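Local coordinates for probable ferredoxin-dependent nitrite reductase NirA (PDB 1ZJ8), which reduces sulfite to sulfide with six electrons from ferredoxin, using a siroheme and a [4Fe-4S] cluster, for the synthesis of sulfur-containing amino acids and cofactors, at residues 78-83 and 104-109; 228-233 and 510-515; 210-215 and 283-288; 520-525 and 560-565. All blocks are in the same frame, centred on the assembly; numbering follows the deposited sequence.

Contacts 1, 2 and 3 are buried, whereas contact 4 is only partly so and is the farthest of the four from the chain's centre. Contact 1 is a strand pairing, some of whose side chains reach the siroheme. Contact 2, on the opposite side of the chain's centre, joins loops from two different sheets and brings Ile-233 to the same cofactor. It combines leucine packing with one carboxylate-to-backbone bond, while contact 3, a loop against a helix, is mainly packing of side chains. Contact 4 sets two salt bridges over a pair of packed leucines. Contacts 2 and 4 draw on neighbouring parts of one sheet, 510-515 leading into strand 520-528, and their nearest atoms are about 5 Å apart.

Contact 1. Residues 78-83 and 104-109; sequences GLYTQR and YFMMRV. With SRM (siroheme), chain E.
The ring of Tyr-80 carries siroheme methyl CMA over the centre of one face, 3.5 Å above its plane, while its strand partner Met-106 brings CE to 3.8 Å from Tyr-80 CB. The Arg-108 guanidinium also lays a face against the cofactor: Arg-108 NH1 comes within 3.0 Å of siroheme O2B, as suits a cation beside a propionate. Gln-145 holds the NE of Arg-108. Phe-105 has the carbonyl oxygen of Tyr-80 at its ring edge. Bends at chi2 and chi3 of Met-106 (-81° and -83°) bring CE beside Tyr-80. On the other face of the sheet, Leu-79 CD2 packs 4.0 Å from Met-107 CG.

Tyr-80 and Met-106 form an antiparallel hydrogen-bonded pair, with Tyr-80 N 3.1 Å from Met-106 O and Met-106 N 2.8 Å from Tyr-80 O. Tyr-80 is further fixed by a covalent link from CE2 to SG of Cys-172, the Cys-Tyr bond of the active site. Strand 79-83 is an edge strand of its antiparallel sheet. Strand 144-149 flanks 104-109 on its other side, helix 154-162 packs on Leu-79 and Met-107, and Leu-70 of helix 67-73 on Thr-81 and Phe-105.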
# COMPACT_ATOMS: atom_id res chain seq x y z
N GLY A 78 7.55 12.78 3.36
CA GLY A 78 6.15 12.36 3.36
C GLY A 78 5.13 13.49 3.30
O GLY A 78 3.98 13.32 3.73
N LEU A 79 5.55 14.65 2.75
CA LEU A 79 4.66 15.79 2.54
C LEU A 79 4.37 15.88 1.07
O LEU A 79 5.25 16.15 0.27
CB LEU A 79 5.26 17.08 3.05
CG LEU A 79 5.24 17.15 4.57
CD1 LEU A 79 6.33 18.08 5.08
CD2 LEU A 79 3.87 17.58 5.11
N TYR A 80 3.13 15.59 0.75
CA TYR A 80 2.63 15.61 -0.61
C TYR A 80 1.53 16.70 -0.58
O TYR A 80 0.75 16.82 0.37
CB TYR A 80 2.10 14.19 -0.95
CG TYR A 80 2.94 13.24 -1.84
CD1 TYR A 80 2.88 13.37 -3.23
CD2 TYR A 80 3.69 12.12 -1.31
CE1 TYR A 80 3.57 12.51 -4.08
CE2 TYR A 80 4.37 11.23 -2.19
CZ TYR A 80 4.30 11.45 -3.57
OH TYR A 80 4.96 10.62 -4.44
N THR A 81 1.52 17.55 -1.60
CA THR A 81 0.54 18.63 -1.74
C THR A 81 -0.87 18.04 -1.96
O THR A 81 -1.01 17.05 -2.69
CB THR A 81 0.98 19.52 -2.93
OG1 THR A 81 0.69 20.89 -2.66
CG2 THR A 81 0.35 19.05 -4.25
N GLN A 82 -1.93 18.60 -1.37
CA GLN A 82 -3.28 18.03 -1.58
C GLN A 82 -4.12 18.81 -2.62
O GLN A 82 -3.85 19.97 -2.92
CB GLN A 82 -4.02 17.82 -0.25
CG GLN A 82 -4.64 19.04 0.44
CD GLN A 82 -5.68 18.67 1.54
OE1 GLN A 82 -5.37 18.01 2.53
NE2 GLN A 82 -6.93 19.13 1.35
N ARG A 83 -5.15 18.15 -3.17
CA ARG A 83 -6.00 18.70 -4.26
C ARG A 83 -6.95 19.80 -3.77
O ARG A 83 -7.73 19.60 -2.82
CB ARG A 83 -6.82 17.59 -4.94
CG ARG A 83 -7.61 18.01 -6.21
CD ARG A 83 -8.79 17.06 -6.50
NE ARG A 83 -9.47 17.24 -7.80
CZ ARG A 83 -9.01 16.82 -8.98
NH1 ARG A 83 -7.81 16.25 -9.07
NH2 ARG A 83 -9.72 16.99 -10.09
N TYR A 104 -2.68 23.13 1.36
CA TYR A 104 -2.69 22.13 2.43
C TYR A 104 -1.93 20.88 1.99
O TYR A 104 -1.71 20.66 0.80
CB TYR A 104 -4.14 21.79 2.79
CG TYR A 104 -4.91 22.92 3.45
CD1 TYR A 104 -4.71 23.22 4.80
CD2 TYR A 104 -5.83 23.70 2.74
CE1 TYR A 104 -5.40 24.25 5.42
CE2 TYR A 104 -6.52 24.74 3.34
CZ TYR A 104 -6.31 25.01 4.69
OH TYR A 104 -6.99 26.03 5.34
N PHE A 105 -1.52 20.07 2.96
CA PHE A 105 -0.70 18.88 2.70
C PHE A 105 -1.34 17.58 3.18
O PHE A 105 -1.97 17.53 4.24
CB PHE A 105 0.66 19.01 3.39
CG PHE A 105 1.51 20.12 2.83
CD1 PHE A 105 1.49 21.39 3.41
CD2 PHE A 105 2.32 19.89 1.72
CE1 PHE A 105 2.26 22.43 2.90
CE2 PHE A 105 3.10 20.92 1.19
CZ PHE A 105 3.07 22.19 1.78
N MET A 106 -1.17 16.54 2.39
CA MET A 106 -1.28 15.19 2.91
C MET A 106 0.05 14.92 3.63
O MET A 106 1.13 15.21 3.09
CB MET A 106 -1.46 14.19 1.76
CG MET A 106 -1.63 12.72 2.20
SD MET A 106 -0.07 11.83 2.62
CE MET A 106 0.46 11.33 0.97
N MET A 107 -0.01 14.38 4.84
CA MET A 107 1.20 13.94 5.53
C MET A 107 1.13 12.45 5.89
O MET A 107 0.13 11.99 6.44
CB MET A 107 1.46 14.79 6.77
CG MET A 107 2.82 14.51 7.39
SD MET A 107 3.21 15.58 8.81
CE MET A 107 2.14 14.90 10.06
N ARG A 108 2.19 11.72 5.57
CA ARG A 108 2.22 10.26 5.62
C ARG A 108 3.18 9.80 6.69
O ARG A 108 4.38 10.09 6.63
CB ARG A 108 2.68 9.70 4.25
CG ARG A 108 2.74 8.17 4.14
CD ARG A 108 3.21 7.70 2.74
NE ARG A 108 2.22 7.98 1.70
CZ ARG A 108 2.36 7.67 0.41
NH1 ARG A 108 3.45 7.06 -0.05
NH2 ARG A 108 1.40 7.95 -0.45
N VAL A 109 2.67 9.07 7.67
CA VAL A 109 3.50 8.57 8.75
C VAL A 109 4.04 7.20 8.39
O VAL A 109 3.27 6.30 8.04
CB VAL A 109 2.74 8.48 10.07
CG1 VAL A 109 3.68 8.09 11.20
CG2 VAL A 109 2.05 9.83 10.39
FE SRM E . 0.37 5.39 -4.26
CHA SRM E . 0.95 8.23 -6.07
CHB SRM E . -2.09 6.95 -2.61
CHC SRM E . -0.14 2.69 -2.52
CHD SRM E . 1.02 3.47 -7.07
NA SRM E . -0.28 7.28 -4.19
C1A SRM E . 0.15 8.34 -4.91
C2A SRM E . -0.29 9.66 -4.36
CMA SRM E . 0.81 10.24 -3.52
CDA SRM E . -0.81 10.58 -5.42
CEA SRM E . 0.04 11.72 -5.90
O3A SRM E . 1.11 11.46 -6.45
O4A SRM E . -0.32 12.89 -5.74
C3A SRM E . -1.44 9.22 -3.51
CAA SRM E . -1.57 9.96 -2.22
CBA SRM E . -2.47 11.11 -2.57
CCA SRM E . -3.31 11.50 -1.40
O1A SRM E . -3.80 10.61 -0.68
O2A SRM E . -3.48 12.73 -1.16
C4A SRM E . -1.26 7.75 -3.41
NB SRM E . -0.79 4.98 -2.73
C1B SRM E . -1.72 5.70 -2.11
C2B SRM E . -2.29 5.08 -0.87
CMB SRM E . -2.53 6.05 0.26
CDB SRM E . -3.60 4.47 -1.24
CEB SRM E . -4.39 3.79 -0.18
O3B SRM E . -5.48 4.23 0.23
O4B SRM E . -3.90 2.76 0.30
C3B SRM E . -1.24 4.03 -0.61
CAB SRM E . -0.11 4.59 0.22
CBB SRM E . 0.62 3.51 0.97
CCB SRM E . 1.86 4.07 1.59
O1B SRM E . 1.91 4.32 2.79
O2B SRM E . 2.88 4.24 0.93
C4B SRM E . -0.68 3.87 -2.00
NC SRM E . 0.31 3.51 -4.73
C1C SRM E . 0.26 2.50 -3.83
C2C SRM E . 0.27 1.24 -4.41
CDC SRM E . -0.03 -0.09 -3.81
CEC SRM E . 1.03 -0.88 -3.13
O3C SRM E . 2.14 -0.36 -2.89
O4C SRM E . 0.72 -2.05 -2.85
C3C SRM E . 0.55 1.51 -5.72
CAC SRM E . 0.67 0.37 -6.68
CBC SRM E . 1.84 -0.57 -6.61
CCC SRM E . 3.04 0.08 -7.28
O1C SRM E . 3.62 1.06 -6.74
O2C SRM E . 3.39 -0.38 -8.40
C4C SRM E . 0.64 2.87 -5.87
ND SRM E . 1.20 5.76 -6.07
C1D SRM E . 1.18 4.87 -7.08
C2D SRM E . 1.35 5.55 -8.29
CAD SRM E . 1.99 4.91 -9.51
CBD SRM E . 3.46 5.06 -9.71
CCD SRM E . 4.22 4.36 -10.81
O1D SRM E . 5.06 3.51 -10.46
O2D SRM E . 4.01 4.63 -12.02
C3D SRM E . 1.47 6.90 -7.98
CDD SRM E . 2.10 7.94 -8.86
CED SRM E . 3.59 8.08 -9.04
O3D SRM E . 4.38 7.51 -8.29
O4D SRM E . 4.07 8.78 -9.94
C4D SRM E . 1.38 7.01 -6.60

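Contact 2. Residues 228-233 and 510-515; sequences DVAHEI and GHLGLD
Leu-512 pushes its side chain between Ala-230, Glu-232 and Ile-233, where two loops of the siroheme and iron-sulfur fold meet. Residues 510-515 belong to the turn of a beta hairpin between strands 500-508 and 520-528. The loop 228-233 connects the parallel strands 219-224 and 236-243, with a short 3-10 segment at 231-232. The two loops therefore come from different mixed sheets.

The close part of the contact is centred on Leu-512. Its CD1 lies 3.6 Å from Glu-232 OE1 and also packs on Ala-230. Its CD2 is 4.2 Å from Ile-233 CG2. A branched aliphatic side chain suits this place because its two methyls can reach different partners, and the small side chain of Ala-230 lets the leucine methyl come close to the backbone of 228-233. Ile-233 also touches the siroheme, so the packing continues into the wall of the cofactor pocket. Glu-232 and Leu-512 lie alongside one another but point opposite ways, so that the carboxylate runs back along the leucine to the hairpin backbone.

Beyond Gly-513 the hairpin loop leaves its partner, and Leu-514 and Asp-515 are solvent-exposed. His-511, just before Leu-512, has NE2 near its own loop's carbonyls, with a weak hydrogen bond to Leu-514 O. Gly-513 has a positive phi (78°), a conformation easily adopted without a side chain, and its amide is turned to the buried acid. That amide donates to Glu-232 OE2 over 2.8 Å, approaching from above the carboxylate plane, 40° out of it.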
# COMPACT_ATOMS: atom_id res chain seq x y z
N ASP A 228 1.30 -12.62 3.68
CA ASP A 228 0.22 -11.66 4.01
C ASP A 228 0.59 -10.22 3.67
O ASP A 228 0.02 -9.28 4.22
CB ASP A 228 -0.18 -11.77 5.49
CG ASP A 228 0.99 -11.56 6.44
OD1 ASP A 228 2.05 -11.05 6.00
OD2 ASP A 228 0.86 -11.93 7.62
N VAL A 229 1.54 -10.05 2.76
CA VAL A 229 2.12 -8.74 2.42
C VAL A 229 2.20 -8.48 0.90
O VAL A 229 3.06 -7.74 0.43
CB VAL A 229 3.54 -8.58 3.07
CG1 VAL A 229 3.47 -8.60 4.59
CG2 VAL A 229 4.50 -9.66 2.57
N ALA A 230 1.30 -9.07 0.14
CA ALA A 230 1.18 -8.76 -1.29
C ALA A 230 2.56 -8.64 -1.90
O ALA A 230 2.90 -7.63 -2.51
CB ALA A 230 0.37 -7.46 -1.49
N HIS A 231 3.37 -9.67 -1.72
CA HIS A 231 4.78 -9.57 -2.08
C HIS A 231 4.96 -9.56 -3.57
O HIS A 231 5.82 -8.84 -4.09
CB HIS A 231 5.57 -10.70 -1.48
CG HIS A 231 5.12 -12.07 -1.90
ND1 HIS A 231 5.83 -12.83 -2.81
CD2 HIS A 231 4.08 -12.83 -1.50
CE1 HIS A 231 5.23 -14.00 -2.96
NE2 HIS A 231 4.17 -14.03 -2.17
N GLU A 232 4.13 -10.32 -4.26
CA GLU A 232 4.22 -10.49 -5.70
C GLU A 232 4.28 -9.16 -6.46
O GLU A 232 4.73 -9.14 -7.60
CB GLU A 232 3.05 -11.35 -6.18
CG GLU A 232 3.12 -12.83 -5.72
CD GLU A 232 2.06 -13.25 -4.68
OE1 GLU A 232 1.79 -12.48 -3.73
OE2 GLU A 232 1.52 -14.38 -4.80
N ILE A 233 3.84 -8.06 -5.84
CA ILE A 233 3.83 -6.73 -6.48
C ILE A 233 4.72 -5.67 -5.78
O ILE A 233 4.52 -4.46 -5.95
CB ILE A 233 2.37 -6.22 -6.61
CG1 ILE A 233 1.68 -6.12 -5.23
CG2 ILE A 233 1.57 -7.14 -7.55
CD1 ILE A 233 1.30 -4.72 -4.83
N GLY A 510 -8.65 -10.81 -11.16
CA GLY A 510 -7.26 -10.74 -10.68
C GLY A 510 -7.06 -11.40 -9.31
O GLY A 510 -7.98 -11.46 -8.50
N HIS A 511 -5.86 -11.91 -9.06
CA HIS A 511 -5.54 -12.47 -7.77
C HIS A 511 -4.04 -12.72 -7.65
O HIS A 511 -3.34 -12.93 -8.64
CB HIS A 511 -6.27 -13.80 -7.56
CG HIS A 511 -5.87 -14.88 -8.51
ND1 HIS A 511 -6.42 -15.01 -9.76
CD2 HIS A 511 -5.01 -15.92 -8.37
CE1 HIS A 511 -5.91 -16.07 -10.37
NE2 HIS A 511 -5.04 -16.63 -9.55
N LEU A 512 -3.55 -12.73 -6.41
CA LEU A 512 -2.20 -13.17 -6.12
C LEU A 512 -2.29 -14.60 -5.58
O LEU A 512 -3.31 -15.26 -5.75
CB LEU A 512 -1.55 -12.21 -5.13
CG LEU A 512 -1.43 -10.74 -5.55
CD1 LEU A 512 -0.63 -9.99 -4.51
CD2 LEU A 512 -0.77 -10.59 -6.92
N GLY A 513 -1.23 -15.08 -4.97
CA GLY A 513 -1.22 -16.43 -4.41
C GLY A 513 -1.03 -17.48 -5.49
O GLY A 513 -0.14 -17.36 -6.32
N LEU A 514 -1.87 -18.51 -5.48
CA LEU A 514 -1.75 -19.59 -6.46
C LEU A 514 -2.13 -19.13 -7.87
O LEU A 514 -3.21 -18.58 -8.08
CB LEU A 514 -2.61 -20.80 -6.08
CG LEU A 514 -2.42 -22.02 -6.98
CD1 LEU A 514 -0.92 -22.32 -7.26
CD2 LEU A 514 -3.11 -23.24 -6.34
N ASP A 515 -1.22 -19.35 -8.82
CA ASP A 515 -1.37 -18.91 -10.22
C ASP A 515 -1.78 -17.44 -10.29
O ASP A 515 -2.76 -17.08 -10.96
CB ASP A 515 -2.39 -19.78 -10.96
CG ASP A 515 -2.06 -21.25 -10.88
OD1 ASP A 515 -0.86 -21.61 -10.82
OD2 ASP A 515 -3.02 -22.06 -10.87

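Contact 3. Residues 210-215 and 283-288; sequences PDFADL and AVTSVF
Phe-212 and Leu-215 lie on an irregular loop that passes alongside helix 277-291, with the CA of Phe-212 7.5 Å from the CA of Thr-285 and the CA of Leu-215 7.0 Å from the CA of Phe-288. All four residues direct their CB atoms toward the other segment. Thr-285 turns its methyl to the loop, CG2 anti to the backbone N, and this carbon meets Phe-212 CD1 at 3.4 Å as the two side chains cross. Ser-286 adds its OG at the edge of the same ring, in plane, 3.4 Å from Phe-212 CE1. One helical turn on from Thr-285, Phe-288 crosses Leu-215 at about a right angle, and Phe-288 CE2 lies 3.7 Å from Leu-215 CB.

Small beta-hydroxy residues suit this helix surface, since they can give their polar ends back to the helix itself: Thr-285 OG1 bonds to Trp-281 O and Ser-286 OG to Ala-282 O. The phenyl of Phe-288 also meets the ring of Tyr-219. The contact is thus mainly van der Waals packing plus a hydroxyl oxygen at the weakly positive ring edge, and Arg-289 of the same helix adds a polar tie beside it, to Asp-211 O.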
# COMPACT_ATOMS: atom_id res chain seq x y z
N PRO A 210 22.35 8.95 3.27
CA PRO A 210 22.55 9.38 1.87
C PRO A 210 22.55 8.26 0.83
O PRO A 210 22.11 8.48 -0.30
CB PRO A 210 23.91 10.10 1.90
CG PRO A 210 24.59 9.64 3.18
CD PRO A 210 23.47 9.37 4.14
N ASP A 211 23.02 7.07 1.19
CA ASP A 211 23.32 6.06 0.16
C ASP A 211 22.13 5.65 -0.69
O ASP A 211 22.28 5.43 -1.89
CB ASP A 211 23.99 4.84 0.77
CG ASP A 211 25.25 5.21 1.50
OD1 ASP A 211 25.12 5.93 2.53
OD2 ASP A 211 26.35 4.84 1.03
N PHE A 212 20.95 5.58 -0.08
CA PHE A 212 19.72 5.17 -0.76
C PHE A 212 18.67 6.28 -0.79
O PHE A 212 17.49 6.03 -1.04
CB PHE A 212 19.15 3.91 -0.09
CG PHE A 212 20.11 2.77 -0.08
CD1 PHE A 212 20.58 2.23 -1.27
CD2 PHE A 212 20.60 2.27 1.12
CE1 PHE A 212 21.48 1.20 -1.28
CE2 PHE A 212 21.52 1.24 1.13
CZ PHE A 212 21.97 0.70 -0.07
N ALA A 213 19.11 7.52 -0.58
CA ALA A 213 18.22 8.66 -0.68
C ALA A 213 17.95 9.12 -2.11
O ALA A 213 17.09 9.97 -2.32
CB ALA A 213 18.75 9.81 0.17
N ASP A 214 18.68 8.60 -3.10
CA ASP A 214 18.46 9.01 -4.50
C ASP A 214 18.49 7.81 -5.41
O ASP A 214 19.57 7.33 -5.83
CB ASP A 214 19.51 10.06 -4.91
CG ASP A 214 19.30 10.61 -6.33
OD1 ASP A 214 18.32 10.23 -7.01
OD2 ASP A 214 20.13 11.44 -6.76
N LEU A 215 17.28 7.32 -5.71
CA LEU A 215 17.09 6.15 -6.57
C LEU A 215 16.33 6.58 -7.84
O LEU A 215 15.74 7.68 -7.90
CB LEU A 215 16.32 5.04 -5.82
CG LEU A 215 16.67 4.77 -4.36
CD1 LEU A 215 15.82 3.63 -3.84
CD2 LEU A 215 18.12 4.44 -4.18
N ALA A 283 22.07 -4.80 -1.17
CA ALA A 283 22.66 -5.13 -2.45
C ALA A 283 21.66 -5.00 -3.60
O ALA A 283 21.98 -4.50 -4.69
CB ALA A 283 23.22 -6.52 -2.40
N VAL A 284 20.43 -5.45 -3.36
CA VAL A 284 19.37 -5.33 -4.38
C VAL A 284 19.06 -3.85 -4.63
O VAL A 284 19.01 -3.39 -5.79
CB VAL A 284 18.08 -6.06 -3.96
CG1 VAL A 284 16.94 -5.73 -4.90
CG2 VAL A 284 18.29 -7.59 -3.90
N THR A 285 18.87 -3.10 -3.54
CA THR A 285 18.62 -1.68 -3.64
C THR A 285 19.77 -0.97 -4.36
O THR A 285 19.55 0.00 -5.09
CB THR A 285 18.43 -1.06 -2.25
OG1 THR A 285 17.49 -1.86 -1.51
CG2 THR A 285 17.90 0.37 -2.36
N SER A 286 21.00 -1.45 -4.14
CA SER A 286 22.21 -0.87 -4.76
C SER A 286 22.24 -1.10 -6.26
O SER A 286 22.61 -0.21 -7.03
CB SER A 286 23.46 -1.43 -4.11
OG SER A 286 23.44 -1.17 -2.71
N VAL A 287 21.82 -2.29 -6.69
CA VAL A 287 21.69 -2.53 -8.12
C VAL A 287 20.68 -1.57 -8.73
O VAL A 287 20.95 -0.97 -9.76
CB VAL A 287 21.26 -3.96 -8.43
CG1 VAL A 287 21.14 -4.15 -9.96
CG2 VAL A 287 22.23 -4.97 -7.81
N PHE A 288 19.53 -1.42 -8.08
CA PHE A 288 18.51 -0.47 -8.53
C PHE A 288 19.14 0.90 -8.75
O PHE A 288 19.04 1.47 -9.83
CB PHE A 288 17.35 -0.39 -7.51
CG PHE A 288 16.20 0.53 -7.92
CD1 PHE A 288 15.68 0.51 -9.23
CD2 PHE A 288 15.60 1.38 -6.99
CE1 PHE A 288 14.62 1.34 -9.60
CE2 PHE A 288 14.53 2.22 -7.36
CZ PHE A 288 14.04 2.20 -8.67

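Contact 4. Residues 520-525 and 560-565; sequences RKLRQH and AEEDDL
Glu-562 stands between Arg-520 and Arg-523 and is gripped by both. Its CB only carries the chain toward segment 520-525. At CG the side chain passes Leu-522, 4.2 Å from Leu-522 CD2, running in the opposite direction to that leucine. CD sits between the two arginine NH2 groups, and the carboxylate then divides its oxygens: OE2 makes a salt bridge to Arg-520 NH2 at 2.7 Å, and OE1 another to Arg-523 NH2 at 2.9 Å. A glutamate suits this place because it is long enough to span the gap and has two oxygens to share.

The guanidinium of Arg-520 presents its edge to the acid, but the two planes stand 87° apart, so the pairing is not the flat, two-pronged one. A bend at chi3 (-66°) helps to turn this guanidinium to the acid. One of its faces is covered by Leu-565 CD1, 3.6 Å above the plane, and its NH1 is held by Val-557 O. Arg-523 extends from the exposed side, and its plane is also steeply turned from the carboxylate. Two cations around one acid would be expected to favour its ionised form.

Beneath the charges, Leu-522 CD1 packs 3.7 Å from Leu-565 CB, the two buried leucines crossing at about a right angle. Charged groups thus lie toward the surface over an apolar base. This is a salt-bridge network that fastens the chain's C-terminal stretch, following helix 553-559, to the irregular part of strand 520-528, an edge strand of its mixed sheet.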
# COMPACT_ATOMS: atom_id res chain seq x y z
N ARG A 520 -8.93 -9.52 -16.36
CA ARG A 520 -9.17 -9.22 -17.77
C ARG A 520 -10.04 -7.97 -17.91
O ARG A 520 -10.92 -7.70 -17.09
CB ARG A 520 -9.71 -10.42 -18.55
CG ARG A 520 -10.71 -11.31 -17.83
CD ARG A 520 -11.39 -12.33 -18.78
NE ARG A 520 -12.25 -11.69 -19.79
CZ ARG A 520 -13.33 -12.23 -20.36
NH1 ARG A 520 -13.76 -13.45 -20.04
NH2 ARG A 520 -14.00 -11.53 -21.27
N LYS A 521 -9.76 -7.22 -18.96
CA LYS A 521 -10.37 -5.92 -19.21
C LYS A 521 -11.50 -6.21 -20.19
O LYS A 521 -11.40 -7.15 -20.96
CB LYS A 521 -9.33 -4.97 -19.82
CG LYS A 521 -7.91 -5.14 -19.23
CD LYS A 521 -6.84 -4.38 -19.99
CE LYS A 521 -6.95 -2.88 -19.78
NZ LYS A 521 -5.62 -2.25 -19.59
N LEU A 522 -12.57 -5.43 -20.15
CA LEU A 522 -13.70 -5.67 -21.05
C LEU A 522 -13.77 -4.65 -22.17
O LEU A 522 -13.36 -3.49 -22.02
CB LEU A 522 -15.03 -5.80 -20.29
CG LEU A 522 -15.23 -7.14 -19.54
CD1 LEU A 522 -16.70 -7.31 -19.15
CD2 LEU A 522 -14.74 -8.37 -20.35
N ARG A 523 -14.34 -5.10 -23.28
CA ARG A 523 -14.17 -4.49 -24.61
C ARG A 523 -14.71 -3.06 -24.70
O ARG A 523 -13.93 -2.10 -24.68
CB ARG A 523 -14.84 -5.40 -25.66
CG ARG A 523 -15.07 -4.78 -27.08
CD ARG A 523 -15.44 -5.84 -28.14
NE ARG A 523 -16.10 -7.02 -27.55
CZ ARG A 523 -16.16 -8.24 -28.10
NH1 ARG A 523 -15.62 -8.50 -29.29
NH2 ARG A 523 -16.79 -9.21 -27.44
N GLN A 524 -16.02 -2.93 -24.85
CA GLN A 524 -16.71 -1.64 -24.89
C GLN A 524 -17.47 -1.61 -23.58
O GLN A 524 -18.63 -2.06 -23.52
CB GLN A 524 -17.66 -1.51 -26.11
CG GLN A 524 -18.57 -0.24 -26.09
CD GLN A 524 -19.90 -0.39 -26.87
OE1 GLN A 524 -19.92 -0.89 -28.00
NE2 GLN A 524 -21.00 0.08 -26.28
N HIS A 525 -16.80 -1.13 -22.54
CA HIS A 525 -17.32 -1.17 -21.18
C HIS A 525 -16.91 0.06 -20.36
O HIS A 525 -15.72 0.35 -20.18
CB HIS A 525 -16.82 -2.44 -20.48
CG HIS A 525 -17.73 -2.93 -19.40
ND1 HIS A 525 -19.03 -2.51 -19.27
CD2 HIS A 525 -17.53 -3.86 -18.44
CE1 HIS A 525 -19.59 -3.13 -18.25
NE2 HIS A 525 -18.71 -3.96 -17.73
N ALA A 560 -17.79 -17.65 -18.60
CA ALA A 560 -19.12 -17.09 -18.85
C ALA A 560 -19.10 -16.12 -20.05
O ALA A 560 -18.08 -15.51 -20.36
CB ALA A 560 -19.65 -16.40 -17.61
N GLU A 561 -20.23 -16.02 -20.73
CA GLU A 561 -20.31 -15.16 -21.91
C GLU A 561 -20.03 -13.71 -21.53
O GLU A 561 -20.28 -13.30 -20.40
CB GLU A 561 -21.68 -15.30 -22.57
CG GLU A 561 -22.02 -16.73 -23.02
CD GLU A 561 -23.52 -16.96 -23.16
OE1 GLU A 561 -24.31 -16.43 -22.33
OE2 GLU A 561 -23.92 -17.69 -24.10
N GLU A 562 -19.49 -12.95 -22.47
CA GLU A 562 -19.17 -11.54 -22.23
C GLU A 562 -20.38 -10.69 -21.85
O GLU A 562 -20.22 -9.63 -21.26
CB GLU A 562 -18.51 -10.94 -23.48
CG GLU A 562 -17.28 -10.10 -23.19
CD GLU A 562 -16.09 -10.53 -24.04
OE1 GLU A 562 -16.29 -11.01 -25.18
OE2 GLU A 562 -14.94 -10.39 -23.56
N ASP A 563 -21.58 -11.15 -22.21
CA ASP A 563 -22.82 -10.47 -21.79
C ASP A 563 -23.02 -10.62 -20.29
O ASP A 563 -23.47 -9.68 -19.63
CB ASP A 563 -24.07 -11.07 -22.46
CG ASP A 563 -23.93 -11.20 -23.95
OD1 ASP A 563 -23.07 -12.02 -24.39
OD2 ASP A 563 -24.68 -10.52 -24.67
N ASP A 564 -22.70 -11.79 -19.75
CA ASP A 564 -22.85 -12.05 -18.31
C ASP A 564 -21.89 -11.25 -17.41
O ASP A 564 -21.99 -11.32 -16.18
CB ASP A 564 -22.67 -13.54 -18.00
CG ASP A 564 -23.85 -14.39 -18.46
OD1 ASP A 564 -24.79 -13.86 -19.09
OD2 ASP A 564 -23.81 -15.60 -18.18
N LEU A 565 -20.95 -10.52 -18.01
CA LEU A 565 -19.93 -9.78 -17.27
C LEU A 565 -20.04 -8.25 -17.44
O LEU A 565 -19.13 -7.52 -17.05
CB LEU A 565 -18.52 -10.24 -17.70
CG LEU A 565 -18.11 -11.73 -17.60
CD1 LEU A 565 -16.72 -11.90 -18.19
CD2 LEU A 565 -18.13 -12.29 -16.17